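Local atomic coordinates of 373aa long hypothetical citrate synthase (PDB entry 1VGP), a protein that belongs to the citrate synthase family, a largely helical protein found here as an assembly of two chains. Residues 44-48 and 63-69. Numbering follows the deposited sequence.
Sequences EEVSY and WFQEKLR
Two consecutive helices, 43-52 and 58-70, pack against each other through Phe64, which fits against the first helix between Glu44, Ser47 and Tyr48. The Phe64 ring lies with one face against CB of Tyr48, a CH-pi contact of 4.0 Å from that carbon to the ring centroid. The Tyr48 ring meets the same residue by its edge. Its CD2 comes 3.5 Å from Phe64 CG, and the planes stand at 87°, an offset edge-to-face pair. Phe64 holds CG anti to the backbone N (chi1 179°), which lays its ring against the first helix, with CE2 near Glu44 O. Ser47 CB touches the far end of the Phe64 ring, 3.9 Å from CZ.

The two helices, joined by a short loop, belong to the mainly helical citrate synthase fold, with the segment axes at 107° and 10.1 Å apart. Helix 113-135 packs on the second helix, its Ile118 touching Phe64 and Leu68.

Beyond the aromatic pair, the Glu44 side chain runs over the second helix. Its CG lies 3.5 Å from Leu68 CD1. The chain bends at chi2, and OE2 reaches Arg69 NE at 3.4 Å in a salt bridge whose hydrogen bond is weak. The same oxygen accepts a hydrogen bond from the backbone N of His149. Gln65 NE2 sits 3.8 Å from Glu44 CB, a contact without a hydrogen bond.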
loop_
_atom_site.group_PDB
_atom_site.type_symbol
_atom_site.label_atom_id
_atom_site.label_comp_id
_atom_site.label_asym_id
_atom_site.label_seq_id
_atom_site.Cartn_x
_atom_site.Cartn_y
_atom_site.Cartn_z
ATOM N N GLU A 44 -10.041 -1.574 24.418
ATOM C CA GLU A 44 -9.636 -2.973 24.451
ATOM C C GLU A 44 -10.781 -3.942 24.187
ATOM O O GLU A 44 -10.659 -4.833 23.338
ATOM C CB GLU A 44 -8.993 -3.301 25.787
ATOM C CG GLU A 44 -7.570 -2.804 25.895
ATOM C CD GLU A 44 -7.377 -1.832 27.028
ATOM O OE1 GLU A 44 -8.350 -1.123 27.368
ATOM O OE2 GLU A 44 -6.249 -1.778 27.574
ATOM N N GLU A 45 -11.893 -3.781 24.903
ATOM C CA GLU A 45 -13.027 -4.677 24.721
ATOM C C GLU A 45 -13.621 -4.542 23.328
ATOM O O GLU A 45 -13.919 -5.548 22.681
ATOM C CB GLU A 45 -14.108 -4.409 25.766
ATOM C CG GLU A 45 -15.352 -5.248 25.551
ATOM C CD GLU A 45 -16.333 -5.144 26.690
ATOM O OE1 GLU A 45 -17.183 -4.227 26.643
ATOM O OE2 GLU A 45 -16.259 -5.972 27.627
ATOM N N VAL A 46 -13.792 -3.307 22.861
ATOM C CA VAL A 46 -14.336 -3.074 21.520
ATOM C C VAL A 46 -13.442 -3.644 20.418
ATOM O O VAL A 46 -13.935 -4.166 19.411
ATOM C CB VAL A 46 -14.547 -1.569 21.253
ATOM C CG1 VAL A 46 -14.963 -1.353 19.816
ATOM C CG2 VAL A 46 -15.606 -1.021 22.205
ATOM N N SER A 47 -12.132 -3.556 20.609
ATOM C CA SER A 47 -11.193 -4.141 19.662
ATOM C C SER A 47 -11.352 -5.660 19.564
ATOM O O SER A 47 -11.350 -6.227 18.463
ATOM C CB SER A 47 -9.760 -3.789 20.057
ATOM O OG SER A 47 -9.529 -2.398 19.898
ATOM N N TYR A 48 -11.488 -6.317 20.712
ATOM C CA TYR A 48 -11.717 -7.757 20.751
ATOM C C TYR A 48 -13.032 -8.108 20.051
ATOM O O TYR A 48 -13.095 -9.048 19.257
ATOM C CB TYR A 48 -11.759 -8.233 22.210
ATOM C CG TYR A 48 -11.855 -9.735 22.381
ATOM C CD1 TYR A 48 -13.042 -10.423 22.095
ATOM C CD2 TYR A 48 -10.752 -10.472 22.803
ATOM C CE1 TYR A 48 -13.122 -11.815 22.223
ATOM C CE2 TYR A 48 -10.819 -11.859 22.935
ATOM C CZ TYR A 48 -12.004 -12.528 22.640
ATOM O OH TYR A 48 -12.040 -13.910 22.721
ATOM N N TRP A 63 -6.745 -12.142 28.723
ATOM C CA TRP A 63 -5.732 -12.579 27.790
ATOM C C TRP A 63 -5.462 -11.496 26.756
ATOM O O TRP A 63 -4.320 -11.271 26.356
ATOM C CB TRP A 63 -6.182 -13.854 27.076
ATOM C CG TRP A 63 -5.318 -14.194 25.901
ATOM C CD1 TRP A 63 -4.111 -14.829 25.928
ATOM C CD2 TRP A 63 -5.573 -13.884 24.534
ATOM N NE1 TRP A 63 -3.601 -14.937 24.662
ATOM C CE2 TRP A 63 -4.487 -14.363 23.776
ATOM C CE3 TRP A 63 -6.629 -13.251 23.859
ATOM C CZ2 TRP A 63 -4.405 -14.228 22.392
ATOM C CZ3 TRP A 63 -6.555 -13.113 22.480
ATOM C CH2 TRP A 63 -5.455 -13.604 21.762
ATOM N N PHE A 64 -6.526 -10.828 26.324
ATOM C CA PHE A 64 -6.445 -9.949 25.170
ATOM C C PHE A 64 -5.687 -8.675 25.494
ATOM O O PHE A 64 -4.786 -8.275 24.763
ATOM C CB PHE A 64 -7.841 -9.593 24.659
ATOM C CG PHE A 64 -7.824 -8.666 23.483
ATOM C CD1 PHE A 64 -7.456 -9.126 22.226
ATOM C CD2 PHE A 64 -8.142 -7.320 23.637
ATOM C CE1 PHE A 64 -7.401 -8.260 21.137
ATOM C CE2 PHE A 64 -8.088 -6.444 22.553
ATOM C CZ PHE A 64 -7.718 -6.917 21.302
ATOM N N GLN A 65 -6.050 -8.028 26.592
ATOM C CA GLN A 65 -5.345 -6.819 26.985
ATOM C C GLN A 65 -3.996 -7.146 27.596
ATOM O O GLN A 65 -3.207 -6.254 27.873
ATOM C CB GLN A 65 -6.185 -5.994 27.962
ATOM C CG GLN A 65 -6.730 -6.757 29.142
ATOM C CD GLN A 65 -7.939 -6.079 29.762
ATOM O OE1 GLN A 65 -8.257 -6.303 30.927
ATOM N NE2 GLN A 65 -8.621 -5.245 28.980
ATOM N N GLU A 66 -3.723 -8.424 27.803
ATOM C CA GLU A 66 -2.392 -8.834 28.230
ATOM C C GLU A 66 -1.439 -8.736 27.040
ATOM O O GLU A 66 -0.358 -8.163 27.147
ATOM C CB GLU A 66 -2.453 -10.270 28.768
ATOM C CG GLU A 66 -1.191 -11.103 28.566
ATOM C CD GLU A 66 -0.958 -12.109 29.690
ATOM O OE1 GLU A 66 -1.960 -12.663 30.214
ATOM O OE2 GLU A 66 0.219 -12.340 30.047
ATOM N N LYS A 67 -1.859 -9.284 25.904
ATOM C CA LYS A 67 -1.075 -9.193 24.682
ATOM C C LYS A 67 -0.846 -7.727 24.317
ATOM O O LYS A 67 0.201 -7.361 23.768
ATOM C CB LYS A 67 -1.805 -9.907 23.528
ATOM C CG LYS A 67 -1.732 -11.434 23.563
ATOM C CD LYS A 67 -0.290 -11.937 23.485
ATOM C CE LYS A 67 -0.195 -13.253 22.725
ATOM N NZ LYS A 67 -1.108 -14.279 23.285
ATOM N N LEU A 68 -1.833 -6.896 24.637
ATOM C CA LEU A 68 -1.874 -5.528 24.153
ATOM C C LEU A 68 -0.872 -4.626 24.868
ATOM O O LEU A 68 -0.338 -3.693 24.261
ATOM C CB LEU A 68 -3.281 -4.956 24.321
ATOM C CG LEU A 68 -4.214 -4.911 23.111
ATOM C CD1 LEU A 68 -5.506 -4.205 23.504
ATOM C CD2 LEU A 68 -3.550 -4.180 21.966
ATOM N N ARG A 69 -0.622 -4.894 26.151
ATOM C CA ARG A 69 0.392 -4.151 26.900
ATOM C C ARG A 69 1.765 -4.782 26.715
ATOM O O ARG A 69 2.791 -4.097 26.777
ATOM C CB ARG A 69 0.061 -4.116 28.400
ATOM C CG ARG A 69 -1.379 -4.407 28.761
ATOM C CD ARG A 69 -2.281 -3.216 28.497
ATOM N NE ARG A 69 -3.638 -3.397 29.015
ATOM C CZ ARG A 69 -3.953 -3.436 30.308
ATOM N NH1 ARG A 69 -2.996 -3.468 31.230
ATOM N NH2 ARG A 69 -5.231 -3.416 30.683
#